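Local atomic coordinates of hypothetical protein SMU.848 (Streptococcus mutans, PDB entry 2G0I), a protein that probably acts as a cysteine protease of the Prp family, which processes a ribosomal protein during ribosome assembly, and binds calcium. Residues A38-R43 against L118-F123; D64-A69 against E136-K141; N76-L81 against C87-Q92. One frame throughout, in Å; residues are numbered along the deposited sequence.

Contact 1: A38-R43 against L118-F123; sequences ATFIRR and LLFEAF
Phe120 of the helix 118-123 sends its ring past that of Phe40 on the strand 38-43, the two side chains running in opposite directions. Its CE2 stops 4.1 Å from CD1 of Phe40, arriving at the edge of the Phe40 ring and near its plane. Glu121 follows with the polar part of the contact. Its chain leaves the helix away from the strand and then bends back at chi2, which brings the carboxylate to the guanidinium of Arg42. The arginine holds it in an end-on, bidentate salt bridge. NH1 of Arg42 gives OE2 of Glu121 a short bond of 2.7 Å. The bond from NH2 to OE1 is longer, 3.2 Å, but nearly straight (171°). Both oxygens lie in the guanidinium plane and are met on their syn sides, while the two flat groups are turned 27° apart. NH1 also bonds to the carbonyl of Gly45, which further fixes the guanidinium. Nearly a turn beyond Phe120, Phe123 extends its ring toward the same phenylalanine, its CD2 lying 3.7 Å from CE1 of Phe40. The planes of these two rings are inclined at 50°, an oblique aromatic contact. A partly exposed ion pair thus borders a buried aromatic cluster, where a helix packs on one face of the sheet, as in a two-layer alpha-beta sandwich. Strand 36-43 lies between strands 46-53 and 138-144; Leu124 and Ile127 of helix 114-133 also cover Phe40, while Phe123 reaches on to Leu73 and Leu77 of helix 61-84.

Contact 2: D64-A69 against E136-K141; sequences DIVCAA and EFVTAK
Val66 of the helix 64-69 turns one methyl mainly to Phe137 and the other mainly to Val138, neighbouring residues of the segment 136-141. CG1, anti to the valine's backbone N (chi1 171°), is directed at Val138 and meets its CG2 at 3.4 Å, tighter than usual for two methyl groups. CG2 of Val66 turns instead to Phe137, coming within 3.7 Å of the ring carbon CD2. Both pairs of side chains cross at a slant. Phe137 CB completes the fit, lying 4.1 Å from Val66 CG1 and a little farther from CG2, so the root of the aromatic side chain sits beside the fork of the valine. The ring itself is backed by its predecessor: Glu136 CG lies 3.7 Å above the ring plane and over its centre. Phe137 and Val138 both direct their side chains toward the helix although they are consecutive, because Phe137 still belongs to the turn (phi -115°, psi -18°) and the extended strand begins only with Val138. The result is a small, wholly apolar contact with Val66 as its single helix residue. Ile65 and Ala68 of the same helix pack instead on Ile65 of the second subunit. The contact joins the early part of helix 61-84 to the start of strand 138-144, an outer strand of the sheet within the chain. Ile36 of the adjacent strand 36-43 also touches Val66, as does Ser134 in the loop after helix 114-133.

Contact 3: N76-L81 against C87-Q92; sequences NLVNAL and CTVSLQ
Leu81, on the helix 76-81, can be followed outward from CB, which points at the segment 87-92. That carbon already touches the returning chain, lying 3.6 Å from the carbonyl O of Cys87 and 4.1 Å from CG1 of Val89. CG is placed anti to the leucine's own carbonyl carbon (chi1 -78°), and the branches part beyond it. CD1 presses on CG1 of Val89 at 3.4 Å, closer than ordinary van der Waals contact, the two side chains meeting at about a right angle. CD2 goes to the other neighbour and passes 4.3 Å from CB of Cys87, so the fork of the leucine serves both residues. Its main chain is used as well: the N-H of Cys87 bonds to the carbonyl O of Leu81 at 3.1 Å. This bond is bent, with an angle of 141° at the hydrogen, and the donor stands well above the carbonyl plane. It ties the last turn of the helix to the returning chain, where the two backbones come nearest. Farther back along the helix, Val78 makes looser contacts, its CG1 standing 4.4 Å from both Val89 CG2 and Leu91 CD2. The packing therefore runs from a tight end at Leu81 to a wider one at Val78 as the strand draws away from the turn. The contact closes a tight helix-to-strand connection, in which the chain turns back over a few residues. Helix 61-84 lies here over strand 90-94, an outer strand of the sheet within the chain; Ile103 of strand 100-104 meets both Val89 and Leu91, and Val116 of helix 114-133 closes in on Leu81 and Cys87.

From the N terminus, strand 36-43 first supplies half of contact 1, and helix 61-84 then gives 64-69 to contact 2 and 76-81 to contact 3. Contact 3 closes first, a short loop back to 87-92 that is nested inside the loops of the other two. Helix 114-133 next closes contact 1, and strand 138-144 closes contact 2; these two long loops cross, since their segments alternate. Contacts 1 and 2 join directly through neighbouring strands, with Ala38 and Phe40 probably hydrogen-bonded to Lys141. Leu77 and Leu119 connect contacts 1 and 3 between the helices. Together they fasten both helices to one sheet, giving a two-layer alpha-beta sandwich.

Contact 1: A38-R43 against L118-F123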
loop_
_atom_site.group_PDB
_atom_site.type_symbol
_atom_site.label_atom_id
_atom_site.label_comp_id
_atom_site.label_asym_id
_atom_site.label_seq_id
_atom_site.Cartn_x
_atom_site.Cartn_y
_atom_site.Cartn_z
ATOM N N ALA B 38 14.885 5.358 1.826
ATOM C CA ALA B 38 14.562 4.570 0.662
ATOM C C ALA B 38 15.353 5.065 -0.570
ATOM O O ALA B 38 15.420 6.281 -0.806
ATOM C CB ALA B 38 13.084 4.663 0.394
ATOM N N THR B 39 15.912 4.132 -1.351
ATOM C CA THR B 39 16.695 4.459 -2.563
ATOM C C THR B 39 16.129 3.641 -3.696
ATOM O O THR B 39 16.183 2.388 -3.664
ATOM C CB THR B 39 18.213 4.139 -2.358
ATOM O OG1 THR B 39 18.695 4.847 -1.217
ATOM C CG2 THR B 39 19.072 4.459 -3.601
ATOM N N PHE B 40 15.513 4.341 -4.644
ATOM C CA PHE B 40 14.949 3.716 -5.851
ATOM C C PHE B 40 15.936 3.883 -6.996
ATOM O O PHE B 40 16.510 4.963 -7.204
ATOM C CB PHE B 40 13.639 4.403 -6.232
ATOM C CG PHE B 40 12.538 4.242 -5.196
ATOM C CD1 PHE B 40 11.515 3.297 -5.407
ATOM C CD2 PHE B 40 12.480 5.063 -4.071
ATOM C CE1 PHE B 40 10.484 3.119 -4.490
ATOM C CE2 PHE B 40 11.416 4.902 -3.126
ATOM C CZ PHE B 40 10.404 3.917 -3.366
ATOM N N ILE B 41 16.090 2.829 -7.775
ATOM C CA ILE B 41 16.831 2.951 -9.014
ATOM C C ILE B 41 15.907 2.723 -10.195
ATOM O O ILE B 41 15.279 1.654 -10.297
ATOM C CB ILE B 41 18.012 1.988 -9.042
ATOM C CG1 ILE B 41 18.969 2.334 -7.908
ATOM C CG2 ILE B 41 18.710 2.005 -10.481
ATOM C CD1 ILE B 41 20.045 1.345 -7.740
ATOM N N ARG B 42 15.869 3.718 -11.090
ATOM C CA ARG B 42 15.185 3.645 -12.371
ATOM C C ARG B 42 16.285 3.521 -13.461
ATOM O O ARG B 42 17.300 4.239 -13.416
ATOM C CB ARG B 42 14.372 4.921 -12.590
ATOM C CG ARG B 42 13.383 4.838 -13.743
ATOM C CD ARG B 42 12.565 6.141 -13.898
ATOM N NE ARG B 42 11.693 6.446 -12.752
ATOM C CZ ARG B 42 10.440 6.006 -12.608
ATOM N NH1 ARG B 42 9.889 5.242 -13.544
ATOM N NH2 ARG B 42 9.723 6.358 -11.549
ATOM N N ARG B 43 16.101 2.601 -14.403
ATOM C CA ARG B 43 17.046 2.425 -15.523
ATOM C C ARG B 43 16.238 2.370 -16.818
ATOM O O ARG B 43 15.329 1.547 -16.968
ATOM C CB ARG B 43 17.853 1.119 -15.388
ATOM C CG ARG B 43 18.647 0.959 -14.085
ATOM C CD ARG B 43 19.813 -0.117 -14.163
ATOM N NE ARG B 43 20.529 -0.160 -12.877
ATOM C CZ ARG B 43 20.132 -0.878 -11.812
ATOM N NH1 ARG B 43 19.035 -1.642 -11.870
ATOM N NH2 ARG B 43 20.838 -0.840 -10.686
ATOM N N LEU B 118 3.379 -0.738 -12.725
ATOM C CA LEU B 118 2.290 0.011 -12.077
ATOM C C LEU B 118 2.357 -0.185 -10.570
ATOM O O LEU B 118 2.233 0.783 -9.826
ATOM C CB LEU B 118 0.918 -0.413 -12.574
ATOM C CG LEU B 118 -0.254 0.311 -11.873
ATOM C CD1 LEU B 118 -0.220 1.831 -12.052
ATOM C CD2 LEU B 118 -1.532 -0.213 -12.450
ATOM N N LEU B 119 2.525 -1.422 -10.126
ATOM C CA LEU B 119 2.657 -1.715 -8.685
ATOM C C LEU B 119 3.879 -1.017 -8.067
ATOM O O LEU B 119 3.811 -0.427 -6.972
ATOM C CB LEU B 119 2.726 -3.230 -8.456
ATOM C CG LEU B 119 1.389 -3.951 -8.758
ATOM C CD1 LEU B 119 1.617 -5.465 -8.725
ATOM C CD2 LEU B 119 0.344 -3.495 -7.735
ATOM N N PHE B 120 4.990 -1.069 -8.776
ATOM C CA PHE B 120 6.234 -0.463 -8.303
ATOM C C PHE B 120 6.096 1.080 -8.233
ATOM O O PHE B 120 6.612 1.718 -7.299
ATOM C CB PHE B 120 7.387 -0.859 -9.251
ATOM C CG PHE B 120 8.746 -0.964 -8.574
ATOM C CD1 PHE B 120 9.703 -1.840 -9.091
ATOM C CD2 PHE B 120 9.034 -0.243 -7.394
ATOM C CE1 PHE B 120 10.957 -1.984 -8.438
ATOM C CE2 PHE B 120 10.278 -0.373 -6.736
ATOM C CZ PHE B 120 11.243 -1.236 -7.284
ATOM N N GLU B 121 5.424 1.682 -9.204
ATOM C CA GLU B 121 5.208 3.147 -9.189
ATOM C C GLU B 121 4.251 3.534 -8.079
ATOM O O GLU B 121 4.424 4.587 -7.456
ATOM C CB GLU B 121 4.662 3.655 -10.525
ATOM C CG GLU B 121 5.686 3.484 -11.664
ATOM C CD GLU B 121 6.683 4.613 -11.837
ATOM O OE1 GLU B 121 6.700 5.573 -11.026
ATOM O OE2 GLU B 121 7.416 4.544 -12.855
ATOM N N ALA B 122 3.235 2.696 -7.843
ATOM C CA ALA B 122 2.320 2.951 -6.696
ATOM C C ALA B 122 3.076 2.937 -5.382
ATOM O O ALA B 122 2.801 3.723 -4.500
ATOM C CB ALA B 122 1.249 1.927 -6.661
ATOM N N PHE B 123 3.999 2.002 -5.241
ATOM C CA PHE B 123 4.860 1.948 -4.050
ATOM C C PHE B 123 5.719 3.188 -3.944
ATOM O O PHE B 123 5.819 3.781 -2.866
ATOM C CB PHE B 123 5.730 0.680 -4.056
ATOM C CG PHE B 123 6.674 0.605 -2.900
ATOM C CD1 PHE B 123 6.170 0.463 -1.580
ATOM C CD2 PHE B 123 8.048 0.689 -3.115
ATOM C CE1 PHE B 123 7.040 0.389 -0.495
ATOM C CE2 PHE B 123 8.958 0.610 -2.025
ATOM C CZ PHE B 123 8.444 0.475 -0.726
#

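Contact 2: D64-A69 against E136-K141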
loop_
_atom_site.group_PDB
_atom_site.type_symbol
_atom_site.label_atom_id
_atom_site.label_comp_id
_atom_site.label_asym_id
_atom_site.label_seq_id
_atom_site.Cartn_x
_atom_site.Cartn_y
_atom_site.Cartn_z
ATOM N N ASP B 64 7.414 4.768 14.881
ATOM C CA ASP B 64 6.945 3.400 14.684
ATOM C C ASP B 64 5.627 3.310 13.915
ATOM O O ASP B 64 5.375 2.310 13.231
ATOM C CB ASP B 64 6.938 2.643 16.008
ATOM C CG ASP B 64 8.367 2.440 16.544
ATOM O OD1 ASP B 64 9.370 2.704 15.808
ATOM O OD2 ASP B 64 8.501 2.023 17.690
ATOM N N ILE B 65 4.814 4.356 14.012
ATOM C CA ILE B 65 3.591 4.490 13.172
ATOM C C ILE B 65 4.016 4.658 11.699
ATOM O O ILE B 65 3.474 4.003 10.797
ATOM C CB ILE B 65 2.746 5.691 13.621
ATOM C CG1 ILE B 65 2.094 5.396 14.980
ATOM C CG2 ILE B 65 1.725 6.068 12.572
ATOM C CD1 ILE B 65 1.287 4.111 15.036
ATOM N N VAL B 66 5.020 5.504 11.465
ATOM C CA VAL B 66 5.577 5.632 10.102
ATOM C C VAL B 66 6.198 4.328 9.612
ATOM O O VAL B 66 6.048 3.961 8.421
ATOM C CB VAL B 66 6.597 6.795 9.988
ATOM C CG1 VAL B 66 7.315 6.755 8.622
ATOM C CG2 VAL B 66 5.907 8.146 10.219
ATOM N N CYS B 67 6.908 3.624 10.493
ATOM C CA CYS B 67 7.511 2.345 10.139
ATOM C C CYS B 67 6.457 1.347 9.725
ATOM O O CYS B 67 6.640 0.578 8.787
ATOM C CB CYS B 67 8.273 1.732 11.305
ATOM S SG CYS B 67 9.838 2.532 11.600
ATOM N N ALA B 68 5.358 1.333 10.468
ATOM C CA ALA B 68 4.232 0.444 10.152
ATOM C C ALA B 68 3.692 0.761 8.747
ATOM O O ALA B 68 3.455 -0.180 7.964
ATOM C CB ALA B 68 3.148 0.605 11.195
ATOM N N ALA B 69 3.519 2.051 8.445
ATOM C CA ALA B 69 3.124 2.500 7.091
ATOM C C ALA B 69 4.083 2.011 5.998
ATOM O O ALA B 69 3.658 1.446 4.974
ATOM C CB ALA B 69 3.041 4.017 7.046
ATOM N N GLU B 136 10.731 14.276 8.789
ATOM C CA GLU B 136 11.538 14.038 9.957
ATOM C C GLU B 136 11.755 12.539 10.196
ATOM O O GLU B 136 12.670 12.175 10.927
ATOM C CB GLU B 136 10.932 14.743 11.188
ATOM C CG GLU B 136 9.707 14.056 11.760
ATOM C CD GLU B 136 8.415 14.369 11.005
ATOM O OE1 GLU B 136 8.441 14.964 9.896
ATOM O OE2 GLU B 136 7.353 14.016 11.553
ATOM N N PHE B 137 10.934 11.678 9.558
ATOM C CA PHE B 137 11.098 10.231 9.676
ATOM C C PHE B 137 11.484 9.480 8.393
ATOM O O PHE B 137 11.929 8.353 8.484
ATOM C CB PHE B 137 9.830 9.559 10.231
ATOM C CG PHE B 137 9.403 10.074 11.588
ATOM C CD1 PHE B 137 10.272 10.022 12.669
ATOM C CD2 PHE B 137 8.132 10.611 11.764
ATOM C CE1 PHE B 137 9.873 10.507 13.946
ATOM C CE2 PHE B 137 7.710 11.093 13.036
ATOM C CZ PHE B 137 8.591 11.043 14.114
ATOM N N VAL B 138 11.289 10.087 7.227
ATOM C CA VAL B 138 11.512 9.359 5.947
ATOM C C VAL B 138 12.220 10.247 4.926
ATOM O O VAL B 138 11.780 11.367 4.681
ATOM C CB VAL B 138 10.183 8.871 5.301
ATOM C CG1 VAL B 138 10.481 7.899 4.104
ATOM C CG2 VAL B 138 9.295 8.181 6.307
ATOM N N THR B 139 13.293 9.708 4.314
ATOM C CA THR B 139 14.035 10.385 3.264
ATOM C C THR B 139 14.073 9.447 2.065
ATOM O O THR B 139 14.291 8.243 2.227
ATOM C CB THR B 139 15.465 10.716 3.749
ATOM O OG1 THR B 139 15.380 11.585 4.902
ATOM C CG2 THR B 139 16.195 11.490 2.699
ATOM N N ALA B 140 13.817 9.978 0.872
ATOM C CA ALA B 140 13.829 9.160 -0.343
ATOM C C ALA B 140 14.900 9.674 -1.303
ATOM O O ALA B 140 15.100 10.896 -1.403
ATOM C CB ALA B 140 12.424 9.180 -1.019
ATOM N N LYS B 141 15.592 8.750 -1.984
ATOM C CA LYS B 141 16.444 9.061 -3.127
ATOM C C LYS B 141 15.902 8.298 -4.312
ATOM O O LYS B 141 15.672 7.085 -4.198
ATOM C CB LYS B 141 17.890 8.606 -2.887
ATOM C CG LYS B 141 18.566 9.249 -1.688
ATOM C CD LYS B 141 20.087 9.098 -1.702
ATOM C CE LYS B 141 20.541 7.666 -1.538
ATOM N NZ LYS B 141 21.986 7.602 -1.843
#

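Contact 3: N76-L81 against C87-Q92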
loop_
_atom_site.group_PDB
_atom_site.type_symbol
_atom_site.label_atom_id
_atom_site.label_comp_id
_atom_site.label_asym_id
_atom_site.label_seq_id
_atom_site.Cartn_x
_atom_site.Cartn_y
_atom_site.Cartn_z
ATOM N N ASN B 76 3.176 -5.265 0.793
ATOM C CA ASN B 76 2.139 -5.318 -0.228
ATOM C C ASN B 76 2.672 -5.291 -1.666
ATOM O O ASN B 76 2.123 -6.000 -2.542
ATOM C CB ASN B 76 1.114 -4.224 0.004
ATOM C CG ASN B 76 -0.157 -4.431 -0.810
ATOM O OD1 ASN B 76 -0.502 -3.575 -1.611
ATOM N ND2 ASN B 76 -0.838 -5.551 -0.604
ATOM N N LEU B 77 3.725 -4.499 -1.918
ATOM C CA LEU B 77 4.414 -4.560 -3.212
ATOM C C LEU B 77 4.922 -5.995 -3.504
ATOM O O LEU B 77 4.615 -6.548 -4.564
ATOM C CB LEU B 77 5.556 -3.536 -3.278
ATOM C CG LEU B 77 6.379 -3.700 -4.572
ATOM C CD1 LEU B 77 5.524 -3.253 -5.793
ATOM C CD2 LEU B 77 7.584 -2.885 -4.410
ATOM N N VAL B 78 5.652 -6.604 -2.570
ATOM C CA VAL B 78 6.161 -7.970 -2.762
ATOM C C VAL B 78 5.038 -8.956 -3.043
ATOM O O VAL B 78 5.108 -9.716 -4.006
ATOM C CB VAL B 78 7.011 -8.463 -1.534
ATOM C CG1 VAL B 78 7.407 -9.960 -1.645
ATOM C CG2 VAL B 78 8.257 -7.586 -1.396
ATOM N N ASN B 79 4.001 -8.913 -2.209
ATOM C CA ASN B 79 2.875 -9.849 -2.306
ATOM C C ASN B 79 2.038 -9.605 -3.570
ATOM O O ASN B 79 1.710 -10.552 -4.299
ATOM C CB ASN B 79 2.008 -9.757 -1.041
ATOM C CG ASN B 79 2.722 -10.291 0.220
ATOM O OD1 ASN B 79 3.676 -11.094 0.139
ATOM N ND2 ASN B 79 2.256 -9.844 1.397
ATOM N N ALA B 80 1.733 -8.338 -3.871
ATOM C CA ALA B 80 1.004 -7.997 -5.110
ATOM C C ALA B 80 1.770 -8.369 -6.384
ATOM O O ALA B 80 1.147 -8.860 -7.349
ATOM C CB ALA B 80 0.601 -6.479 -5.148
ATOM N N LEU B 81 3.091 -8.105 -6.424
ATOM C CA LEU B 81 3.911 -8.545 -7.569
ATOM C C LEU B 81 3.753 -10.047 -7.839
ATOM O O LEU B 81 3.484 -10.455 -8.960
ATOM C CB LEU B 81 5.389 -8.242 -7.361
ATOM C CG LEU B 81 5.700 -6.769 -7.631
ATOM C CD1 LEU B 81 7.088 -6.426 -7.124
ATOM C CD2 LEU B 81 5.507 -6.396 -9.113
ATOM N N CYS B 87 5.139 -12.067 -11.046
ATOM C CA CYS B 87 6.515 -11.602 -10.907
ATOM C C CYS B 87 7.086 -12.002 -9.535
ATOM O O CYS B 87 6.691 -11.454 -8.490
ATOM C CB CYS B 87 6.550 -10.076 -11.117
ATOM S SG CYS B 87 8.169 -9.245 -11.004
ATOM N N THR B 88 8.016 -12.960 -9.521
ATOM C CA THR B 88 8.699 -13.251 -8.273
ATOM C C THR B 88 9.971 -12.442 -8.189
ATOM O O THR B 88 10.855 -12.488 -9.068
ATOM C CB THR B 88 8.903 -14.771 -7.962
ATOM O OG1 THR B 88 7.624 -15.405 -7.849
ATOM C CG2 THR B 88 9.647 -14.984 -6.629
ATOM N N VAL B 89 10.038 -11.661 -7.130
ATOM C CA VAL B 89 11.147 -10.751 -6.995
ATOM C C VAL B 89 12.286 -11.446 -6.275
ATOM O O VAL B 89 12.091 -12.474 -5.600
ATOM C CB VAL B 89 10.700 -9.397 -6.325
ATOM C CG1 VAL B 89 9.447 -8.900 -7.013
ATOM C CG2 VAL B 89 10.452 -9.548 -4.812
ATOM N N SER B 90 13.471 -10.873 -6.430
ATOM C CA SER B 90 14.556 -11.169 -5.562
ATOM C C SER B 90 14.365 -10.198 -4.387
ATOM O O SER B 90 14.099 -9.006 -4.587
ATOM C CB SER B 90 15.848 -10.906 -6.310
ATOM O OG SER B 90 16.948 -10.905 -5.443
ATOM N N LEU B 91 14.496 -10.711 -3.172
ATOM C CA LEU B 91 14.215 -9.915 -1.976
ATOM C C LEU B 91 15.213 -10.319 -0.922
ATOM O O LEU B 91 15.305 -11.499 -0.575
ATOM C CB LEU B 91 12.795 -10.236 -1.460
ATOM C CG LEU B 91 12.508 -9.636 -0.056
ATOM C CD1 LEU B 91 12.441 -8.098 -0.044
ATOM C CD2 LEU B 91 11.233 -10.222 0.534
ATOM N N GLN B 92 15.953 -9.348 -0.397
ATOM C CA GLN B 92 16.866 -9.587 0.738
ATOM C C GLN B 92 16.288 -8.775 1.890
ATOM O O GLN B 92 15.948 -7.604 1.706
ATOM C CB GLN B 92 18.255 -9.084 0.361
ATOM C CG GLN B 92 19.328 -9.388 1.377
ATOM C CD GLN B 92 19.349 -10.878 1.749
ATOM O OE1 GLN B 92 19.718 -11.753 0.924
ATOM N NE2 GLN B 92 18.936 -11.178 2.991
#